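Long-range contacts in arylmalonate decarboxylase (Bordetella bronchiseptica, PDB 3DTV), which catalyses the decarboxylation of 2-aryl-2-methylmalonates to 2-arylpropionates with release of carbon dioxide: residues P7-I12 / D218-A223; L122-I127 / C148-I153; L192-I197 / S211-F216. One frame throughout, in Å; residues are numbered along the deposited sequence.

In the fold
The chain holds two four-stranded parallel sheets. Contact 1 (7-12 with 218-223) uses strand 9-13 of the first, contact 2 (122-127 with 148-153) pairs two strands of the second, and contact 3 (192-197 with 211-216) joins segments following its strands 183-186 and 208-210. Contacts 1 and 3 share helix 211-223; their centres are 15 Å apart and they touch where M11 CE lies 3.4 Å from F216 N. The helix leaves strand 208-210 of the second sheet and packs on strand 9-13 of the first. Contact 2 is 27 Å from contact 1 and 16 Å from contact 3, centre to centre. Along the chain, contact 1 encloses contact 2 and then contact 3, tying both halves together.

Contact 1: residues P7-I12 / D218-A223; sequences PTIGMI and DAVRLA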
loop_
_atom_site.group_PDB
_atom_site.type_symbol
_atom_site.label_atom_id
_atom_site.label_comp_id
_atom_site.label_asym_id
_atom_site.label_seq_id
_atom_site.Cartn_x
_atom_site.Cartn_y
_atom_site.Cartn_z
ATOM N N PRO D 7 -4.576 -1.800 -18.814
ATOM C CA PRO D 7 -4.417 -3.146 -18.233
ATOM C C PRO D 7 -5.423 -3.429 -17.119
ATOM O O PRO D 7 -5.782 -2.517 -16.346
ATOM C CB PRO D 7 -2.982 -3.126 -17.693
ATOM C CG PRO D 7 -2.662 -1.619 -17.488
ATOM C CD PRO D 7 -3.443 -0.896 -18.521
ATOM N N THR D 8 -5.894 -4.676 -17.019
ATOM C CA THR D 8 -6.742 -5.033 -15.861
ATOM C C THR D 8 -5.859 -5.233 -14.624
ATOM O O THR D 8 -5.066 -6.144 -14.582
ATOM C CB THR D 8 -7.614 -6.285 -16.125
ATOM O OG1 THR D 8 -8.572 -5.996 -17.169
ATOM C CG2 THR D 8 -8.329 -6.712 -14.859
ATOM N N ILE D 9 -5.989 -4.353 -13.637
ATOM C CA ILE D 9 -5.223 -4.448 -12.388
ATOM C C ILE D 9 -5.914 -5.382 -11.363
ATOM O O ILE D 9 -7.035 -5.131 -10.933
ATOM C CB ILE D 9 -5.007 -3.030 -11.758
ATOM C CG1 ILE D 9 -4.357 -2.090 -12.787
ATOM C CG2 ILE D 9 -4.194 -3.135 -10.440
ATOM C CD1 ILE D 9 -3.030 -2.626 -13.399
ATOM N N GLY D 10 -5.249 -6.464 -10.996
ATOM C CA GLY D 10 -5.744 -7.410 -10.001
ATOM C C GLY D 10 -5.190 -7.132 -8.615
ATOM O O GLY D 10 -3.976 -6.946 -8.423
ATOM N N MET D 11 -6.053 -7.093 -7.621
ATOM C CA MET D 11 -5.541 -6.874 -6.260
ATOM C C MET D 11 -6.120 -7.853 -5.276
ATOM O O MET D 11 -7.333 -8.073 -5.309
ATOM C CB MET D 11 -5.888 -5.438 -5.801
ATOM C CG MET D 11 -5.016 -4.353 -6.497
ATOM S SD MET D 11 -5.395 -2.711 -5.815
ATOM C CE MET D 11 -3.907 -1.849 -6.279
ATOM N N ILE D 12 -5.291 -8.371 -4.375
ATOM C CA ILE D 12 -5.768 -9.239 -3.293
ATOM C C ILE D 12 -5.814 -8.390 -2.022
ATOM O O ILE D 12 -4.804 -7.806 -1.631
ATOM C CB ILE D 12 -4.828 -10.469 -3.065
ATOM C CG1 ILE D 12 -4.632 -11.281 -4.386
ATOM C CG2 ILE D 12 -5.351 -11.387 -1.924
ATOM C CD1 ILE D 12 -3.593 -12.321 -4.273
ATOM N N ASP D 218 1.986 1.304 -8.755
ATOM C CA ASP D 218 3.032 0.308 -8.965
ATOM C C ASP D 218 2.560 -0.838 -9.866
ATOM O O ASP D 218 3.301 -1.263 -10.734
ATOM C CB ASP D 218 3.502 -0.224 -7.617
ATOM C CG ASP D 218 4.588 -1.301 -7.744
ATOM O OD1 ASP D 218 4.389 -2.471 -7.287
ATOM O OD2 ASP D 218 5.650 -0.958 -8.276
ATOM N N ALA D 219 1.348 -1.357 -9.623
ATOM C CA ALA D 219 0.791 -2.438 -10.444
ATOM C C ALA D 219 0.648 -1.972 -11.901
ATOM O O ALA D 219 0.854 -2.740 -12.827
ATOM C CB ALA D 219 -0.563 -2.888 -9.914
ATOM N N VAL D 220 0.248 -0.729 -12.091
ATOM C CA VAL D 220 0.153 -0.141 -13.450
ATOM C C VAL D 220 1.510 -0.152 -14.159
ATOM O O VAL D 220 1.594 -0.647 -15.290
ATOM C CB VAL D 220 -0.478 1.274 -13.425
ATOM C CG1 VAL D 220 -0.607 1.914 -14.883
ATOM C CG2 VAL D 220 -1.844 1.206 -12.747
ATOM N N ARG D 221 2.560 0.377 -13.513
ATOM C CA ARG D 221 3.914 0.253 -14.045
ATOM C C ARG D 221 4.201 -1.195 -14.451
ATOM O O ARG D 221 4.626 -1.434 -15.558
ATOM C CB ARG D 221 4.987 0.754 -13.063
ATOM C CG ARG D 221 4.798 2.240 -12.603
ATOM C CD ARG D 221 5.805 2.629 -11.488
ATOM N NE ARG D 221 7.138 2.855 -12.039
ATOM C CZ ARG D 221 7.566 4.043 -12.466
ATOM N NH1 ARG D 221 6.759 5.099 -12.378
ATOM N NH2 ARG D 221 8.786 4.179 -12.978
ATOM N N LEU D 222 3.942 -2.152 -13.554
ATOM C CA LEU D 222 4.222 -3.538 -13.826
ATOM C C LEU D 222 3.422 -4.107 -14.971
ATOM O O LEU D 222 3.961 -4.935 -15.700
ATOM C CB LEU D 222 3.954 -4.416 -12.607
ATOM C CG LEU D 222 5.079 -4.804 -11.667
ATOM C CD1 LEU D 222 4.521 -5.720 -10.561
ATOM C CD2 LEU D 222 6.130 -5.533 -12.407
ATOM N N ALA D 223 2.136 -3.735 -15.086
ATOM C CA ALA D 223 1.276 -4.197 -16.209
ATOM C C ALA D 223 1.719 -3.765 -17.612
ATOM O O ALA D 223 1.242 -4.327 -18.593
ATOM C CB ALA D 223 -0.143 -3.769 -16.030
#
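I9 and P7 meet one side of helix 218-223, and A219, V220 and A223 receive them. The CG2 methyl of I9 stands 3.7 Å from A219 CB. Its other branch does separate work: CD1 lies 4.0 Å from V220 N and also touches V220 CG2 and A223 CB, so a single methyl reaches both the helix backbone and two side chains. The torsions explain this division of labour. CG2 is anti to the backbone N, while chi2 of -55° turns CD1 back over CA and CG2 instead of extending it. The I9 and V220 side chains cross at about a right angle. Nearer the chain start, P7 sets its ring against A223, CB to CB 3.4 Å, which is tighter than usual carbon contact; CG of P7 follows at 3.6 Å from the same methyl.

In the next shell, I9 sits in an inner strand of the first sheet, its backbone hydrogen-bonded to P32 and I34, and its side chain also touches V69 of the neighbouring strand. A219 rests on V69 too, and L31 touches both P7 and V220. At the start of the helical segment, D218 OD1 is hydrogen-bonded to T102 OG1, a polar tie to the edge strand 101-103. The axes of strand 9-12 and helix 218-223 approach to 9.0 Å with directions 134° apart, closer to antiparallel than to parallel, and the helix lies as one covering layer of an alpha/beta sheet.

Every side chain that makes the contact is apolar, no polar bond links the segments, and the summed buried surface is 220 Å². The fit therefore depends on shape: two alanine methyls let proline and isoleucine come close, while polar backbone groups bond within the sheet and within the helix, and D218 OD1 to T102.

Contact 2: residues L122-I127 / C148-I153; sequences LATAYI and CRSLGI. With SO4 (sulfate ion), chain R.
The guanidinium of R149 presents its edge to a sulfate, while the backbone N of the same residue hydrogen-bonds to L122 O across the strands (3.0 Å). NE points to sulfate O4 in the plane of the group at 3.2 Å, with an N-H...O angle of 161°; the NH2 bond to O3 is weak. The sulfate, probably from the crystallisation liquor, also binds R173. The bend at chi2 curls the arginine back, and NH1 gives a bond to C148 O of 2.9 Å, with the oxygen close to the guanidinium plane but the nitrogen well above the carbonyl plane. C148 O and, in this crystal, the sulfate thus both meet the edge of the group.

Along the strands, T124 N hydrogen-bonds to R149 O at 3.1 Å, and L151 N to T124 O at 2.9 Å. L122, T124, C148 and S150 share one face of the sheet, where L122 CB meets the C148 sulfur. S150 OG, anti to its backbone N (chi1 162°), donates to Y126 O at 2.7 Å and accepts from G152 N at 2.6 Å. T124 OG1 accepts from Y126 N and also bonds to N131 ND2, whose side chain touches Y126, C148 and S150. Two ST turns therefore shape the chains leaving the strands. Farther on, I127 CB packs against I153 CD1.

The axes differ by only 9°, and helix 128-140, whose N-cap is I127, links the strands: this is a beta-alpha-beta unit at the edge of the second parallel sheet, with strand 144-150 outermost.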
loop_
_atom_site.group_PDB
_atom_site.type_symbol
_atom_site.label_atom_id
_atom_site.label_comp_id
_atom_site.label_asym_id
_atom_site.label_seq_id
_atom_site.Cartn_x
_atom_site.Cartn_y
_atom_site.Cartn_z
ATOM N N LEU D 122 6.525 7.893 9.732
ATOM C CA LEU D 122 5.467 6.900 9.572
ATOM C C LEU D 122 4.142 7.408 10.123
ATOM O O LEU D 122 4.067 7.933 11.243
ATOM C CB LEU D 122 5.891 5.575 10.233
ATOM C CG LEU D 122 7.295 4.994 9.937
ATOM C CD1 LEU D 122 7.461 3.632 10.622
ATOM C CD2 LEU D 122 7.511 4.849 8.443
ATOM N N ALA D 123 3.088 7.285 9.328
ATOM C CA ALA D 123 1.728 7.599 9.802
ATOM C C ALA D 123 0.793 6.437 9.450
ATOM O O ALA D 123 0.478 6.219 8.283
ATOM C CB ALA D 123 1.201 8.919 9.194
ATOM N N THR D 124 0.371 5.685 10.461
ATOM C CA THR D 124 -0.367 4.440 10.225
ATOM C C THR D 124 -1.615 4.323 11.123
ATOM O O THR D 124 -1.958 5.280 11.842
ATOM C CB THR D 124 0.533 3.217 10.456
ATOM O OG1 THR D 124 0.772 3.072 11.851
ATOM C CG2 THR D 124 1.900 3.342 9.690
ATOM N N ALA D 125 -2.330 3.189 10.999
ATOM C CA ALA D 125 -3.332 2.762 11.986
ATOM C C ALA D 125 -2.949 1.377 12.576
ATOM O O ALA D 125 -3.787 0.525 12.838
ATOM C CB ALA D 125 -4.721 2.751 11.398
ATOM N N TYR D 126 -1.658 1.163 12.789
ATOM C CA TYR D 126 -1.179 -0.092 13.340
ATOM C C TYR D 126 -0.859 0.014 14.790
ATOM O O TYR D 126 -0.499 1.106 15.283
ATOM C CB TYR D 126 0.094 -0.520 12.616
ATOM C CG TYR D 126 -0.073 -0.896 11.175
ATOM C CD1 TYR D 126 -1.120 -1.721 10.781
ATOM C CD2 TYR D 126 0.844 -0.477 10.211
ATOM C CE1 TYR D 126 -1.270 -2.102 9.445
ATOM C CE2 TYR D 126 0.681 -0.825 8.856
ATOM C CZ TYR D 126 -0.377 -1.648 8.486
ATOM O OH TYR D 126 -0.534 -2.057 7.164
ATOM N N ILE D 127 -0.949 -1.106 15.496
ATOM C CA ILE D 127 -0.488 -1.154 16.891
ATOM C C ILE D 127 1.068 -1.095 16.899
ATOM O O ILE D 127 1.713 -1.317 15.859
ATOM C CB ILE D 127 -0.998 -2.425 17.618
ATOM C CG1 ILE D 127 -1.073 -2.174 19.137
ATOM C CG2 ILE D 127 -0.144 -3.681 17.219
ATOM C CD1 ILE D 127 -1.767 -3.318 19.962
ATOM N N CYS D 148 7.003 8.320 14.280
ATOM C CA CYS D 148 5.848 7.439 14.063
ATOM C C CYS D 148 4.660 7.898 14.905
ATOM O O CYS D 148 4.777 8.104 16.132
ATOM C CB CYS D 148 6.200 5.963 14.327
ATOM S SG CYS D 148 4.825 4.807 14.005
ATOM N N ARG D 149 3.531 8.114 14.233
ATOM C CA ARG D 149 2.247 8.292 14.922
ATOM C C ARG D 149 1.257 7.380 14.272
ATOM O O ARG D 149 1.270 7.238 13.028
ATOM C CB ARG D 149 1.722 9.721 14.805
ATOM C CG ARG D 149 2.541 10.741 15.597
ATOM C CD ARG D 149 2.503 10.460 17.092
ATOM N NE ARG D 149 3.188 11.532 17.827
ATOM C CZ ARG D 149 4.423 11.432 18.273
ATOM N NH1 ARG D 149 5.084 10.309 18.047
ATOM N NH2 ARG D 149 4.997 12.447 18.932
ATOM N N SER D 150 0.392 6.783 15.101
ATOM C CA SER D 150 -0.615 5.886 14.598
ATOM C C SER D 150 -1.954 6.322 15.140
ATOM O O SER D 150 -2.008 6.948 16.218
ATOM C CB SER D 150 -0.323 4.448 15.020
ATOM O OG SER D 150 -1.484 3.637 14.888
ATOM N N LEU D 151 -3.026 5.980 14.410
ATOM C CA LEU D 151 -4.382 6.159 14.923
ATOM C C LEU D 151 -4.700 5.059 15.933
ATOM O O LEU D 151 -5.750 5.065 16.545
ATOM C CB LEU D 151 -5.434 6.095 13.790
ATOM C CG LEU D 151 -5.326 7.219 12.760
ATOM C CD1 LEU D 151 -6.164 6.899 11.535
ATOM C CD2 LEU D 151 -5.697 8.585 13.354
ATOM N N GLY D 152 -3.807 4.084 16.075
ATOM C CA GLY D 152 -4.154 2.886 16.804
ATOM C C GLY D 152 -5.131 2.065 15.969
ATOM O O GLY D 152 -5.605 2.490 14.912
ATOM N N ILE D 153 -5.419 0.871 16.441
ATOM C CA ILE D 153 -6.309 -0.017 15.722
ATOM C C ILE D 153 -7.698 0.638 15.494
ATOM O O ILE D 153 -8.373 1.119 16.444
ATOM C CB ILE D 153 -6.453 -1.372 16.454
ATOM C CG1 ILE D 153 -5.131 -2.176 16.342
ATOM C CG2 ILE D 153 -7.602 -2.211 15.804
ATOM C CD1 ILE D 153 -5.088 -3.426 17.280
HETATM S S SO4 R . 1.446 14.326 19.460
HETATM O O1 SO4 R . 0.427 13.316 19.124
HETATM O O2 SO4 R . 0.744 15.574 19.791
HETATM O O3 SO4 R . 2.289 13.843 20.561
HETATM O O4 SO4 R . 2.243 14.580 18.262
#

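Contact 3: residues L192-I197 / S211-F216; sequences LTLDAI and SSPAGF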
loop_
_atom_site.group_PDB
_atom_site.type_symbol
_atom_site.label_atom_id
_atom_site.label_comp_id
_atom_site.label_asym_id
_atom_site.label_seq_id
_atom_site.Cartn_x
_atom_site.Cartn_y
_atom_site.Cartn_z
ATOM N N LEU D 192 -10.389 6.268 2.238
ATOM C CA LEU D 192 -9.768 6.771 1.020
ATOM C C LEU D 192 -8.788 7.879 1.378
ATOM O O LEU D 192 -9.117 8.789 2.116
ATOM C CB LEU D 192 -10.834 7.265 0.028
ATOM C CG LEU D 192 -11.849 6.143 -0.352
ATOM C CD1 LEU D 192 -13.105 6.728 -1.084
ATOM C CD2 LEU D 192 -11.158 5.138 -1.183
ATOM N N THR D 193 -7.570 7.794 0.856
ATOM C CA THR D 193 -6.446 8.631 1.338
ATOM C C THR D 193 -5.999 9.689 0.312
ATOM O O THR D 193 -5.284 10.663 0.683
ATOM C CB THR D 193 -5.194 7.763 1.730
ATOM O OG1 THR D 193 -4.699 7.111 0.571
ATOM C CG2 THR D 193 -5.532 6.689 2.731
ATOM N N LEU D 194 -6.396 9.519 -0.960
ATOM C CA LEU D 194 -5.930 10.420 -2.036
ATOM C C LEU D 194 -6.044 11.928 -1.688
ATOM O O LEU D 194 -5.163 12.704 -2.026
ATOM C CB LEU D 194 -6.674 10.150 -3.343
ATOM C CG LEU D 194 -6.034 9.420 -4.519
ATOM C CD1 LEU D 194 -6.435 10.226 -5.766
ATOM C CD2 LEU D 194 -4.503 9.354 -4.376
ATOM N N ASP D 195 -7.118 12.338 -1.038
ATOM C CA ASP D 195 -7.337 13.763 -0.778
ATOM C C ASP D 195 -6.437 14.296 0.321
ATOM O O ASP D 195 -6.225 15.486 0.412
ATOM C CB ASP D 195 -8.811 14.055 -0.480
ATOM C CG ASP D 195 -9.663 14.049 -1.724
ATOM O OD1 ASP D 195 -9.151 14.211 -2.866
ATOM O OD2 ASP D 195 -10.871 13.887 -1.561
ATOM N N ALA D 196 -5.894 13.413 1.150
ATOM C CA ALA D 196 -5.028 13.865 2.223
ATOM C C ALA D 196 -3.609 14.193 1.703
ATOM O O ALA D 196 -2.849 14.933 2.344
ATOM C CB ALA D 196 -4.969 12.826 3.306
ATOM N N ILE D 197 -3.263 13.633 0.543
ATOM C CA ILE D 197 -1.887 13.649 0.046
ATOM C C ILE D 197 -1.429 15.056 -0.322
ATOM O O ILE D 197 -0.465 15.546 0.277
ATOM C CB ILE D 197 -1.657 12.676 -1.135
ATOM C CG1 ILE D 197 -1.933 11.201 -0.714
ATOM C CG2 ILE D 197 -0.229 12.830 -1.676
ATOM C CD1 ILE D 197 -1.838 10.177 -1.874
ATOM N N SER D 211 0.180 4.274 0.905
ATOM C CA SER D 211 0.403 2.939 0.403
ATOM C C SER D 211 -0.737 2.427 -0.479
ATOM O O SER D 211 -0.487 1.639 -1.373
ATOM C CB SER D 211 0.696 1.955 1.549
ATOM O OG SER D 211 -0.423 1.912 2.416
ATOM N N SER D 212 -1.969 2.866 -0.240
ATOM C CA SER D 212 -3.114 2.363 -0.988
ATOM C C SER D 212 -3.110 2.693 -2.472
ATOM O O SER D 212 -3.179 1.793 -3.313
ATOM C CB SER D 212 -4.418 2.877 -0.384
ATOM O OG SER D 212 -4.543 2.461 0.944
ATOM N N PRO D 213 -3.054 3.982 -2.801
ATOM C CA PRO D 213 -2.951 4.389 -4.172
ATOM C C PRO D 213 -1.601 4.010 -4.806
ATOM O O PRO D 213 -1.549 3.742 -6.014
ATOM C CB PRO D 213 -3.105 5.916 -4.084
ATOM C CG PRO D 213 -2.643 6.261 -2.720
ATOM C CD PRO D 213 -3.082 5.139 -1.883
ATOM N N ALA D 214 -0.526 4.016 -4.019
ATOM C CA ALA D 214 0.802 3.654 -4.540
ATOM C C ALA D 214 0.761 2.219 -5.066
ATOM O O ALA D 214 1.408 1.896 -6.080
ATOM C CB ALA D 214 1.882 3.755 -3.431
ATOM N N GLY D 215 0.032 1.366 -4.377
ATOM C CA GLY D 215 -0.121 -0.059 -4.783
ATOM C C GLY D 215 -0.688 -0.113 -6.205
ATOM O O GLY D 215 -0.204 -0.865 -7.024
ATOM N N PHE D 216 -1.702 0.706 -6.502
ATOM C CA PHE D 216 -2.293 0.754 -7.840
ATOM C C PHE D 216 -1.268 1.279 -8.856
ATOM O O PHE D 216 -1.065 0.686 -9.911
ATOM C CB PHE D 216 -3.531 1.657 -7.823
ATOM C CG PHE D 216 -4.570 1.295 -8.856
ATOM C CD1 PHE D 216 -4.389 1.655 -10.206
ATOM C CD2 PHE D 216 -5.711 0.624 -8.488
ATOM C CE1 PHE D 216 -5.323 1.292 -11.173
ATOM C CE2 PHE D 216 -6.642 0.268 -9.428
ATOM C CZ PHE D 216 -6.458 0.607 -10.788
#
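Segment 192-197, which runs into helix 196-204, passes the first turn of helix 211-223 at CA separations of 7.5 Å for T193 and S212 and 7.1 Å for L194 and P213, a spacing bridged by side chains alone. P213 carries the largest share of the contact, and most of the helix side, and its ring is met by three residues. T193 crosses it at about a right angle, with OG1 3.5 Å from P213 CD. L194 reaches in with CD2, 3.7 Å from P213 CB, and I197 with CD1, 4.1 Å from P213 CG; both run antiparallel to the proline side chain as they pass it. The L194 torsions, chi1 -105° and chi2 -136°, are both away from staggered values, perhaps a strained or imperfectly defined conformer beside P213 CB.

Proline is well suited to this place: in the first turn of a helix its backbone nitrogen needs no hydrogen, since the helical bonds start later, as with G215 N to S211 O (3.1 Å). The two helices flank strand 208-210, so the contact closes a helix-strand-helix stretch at the edge of the second sheet.

The T193 hydroxyl, placed between backbone N and carbonyl carbon by chi1 of 64°, is held by hydrogen bonds to S210 OG and D23 OD2, which fix the oxygen beside P213 CD. On the T193 backbone, the carbonyl accepts from A196 N at 2.9 Å, closing a turn at T193-A196. F237 of helix 235-238 touches L194, I197 and P213, and D23 packs on P213 and S212.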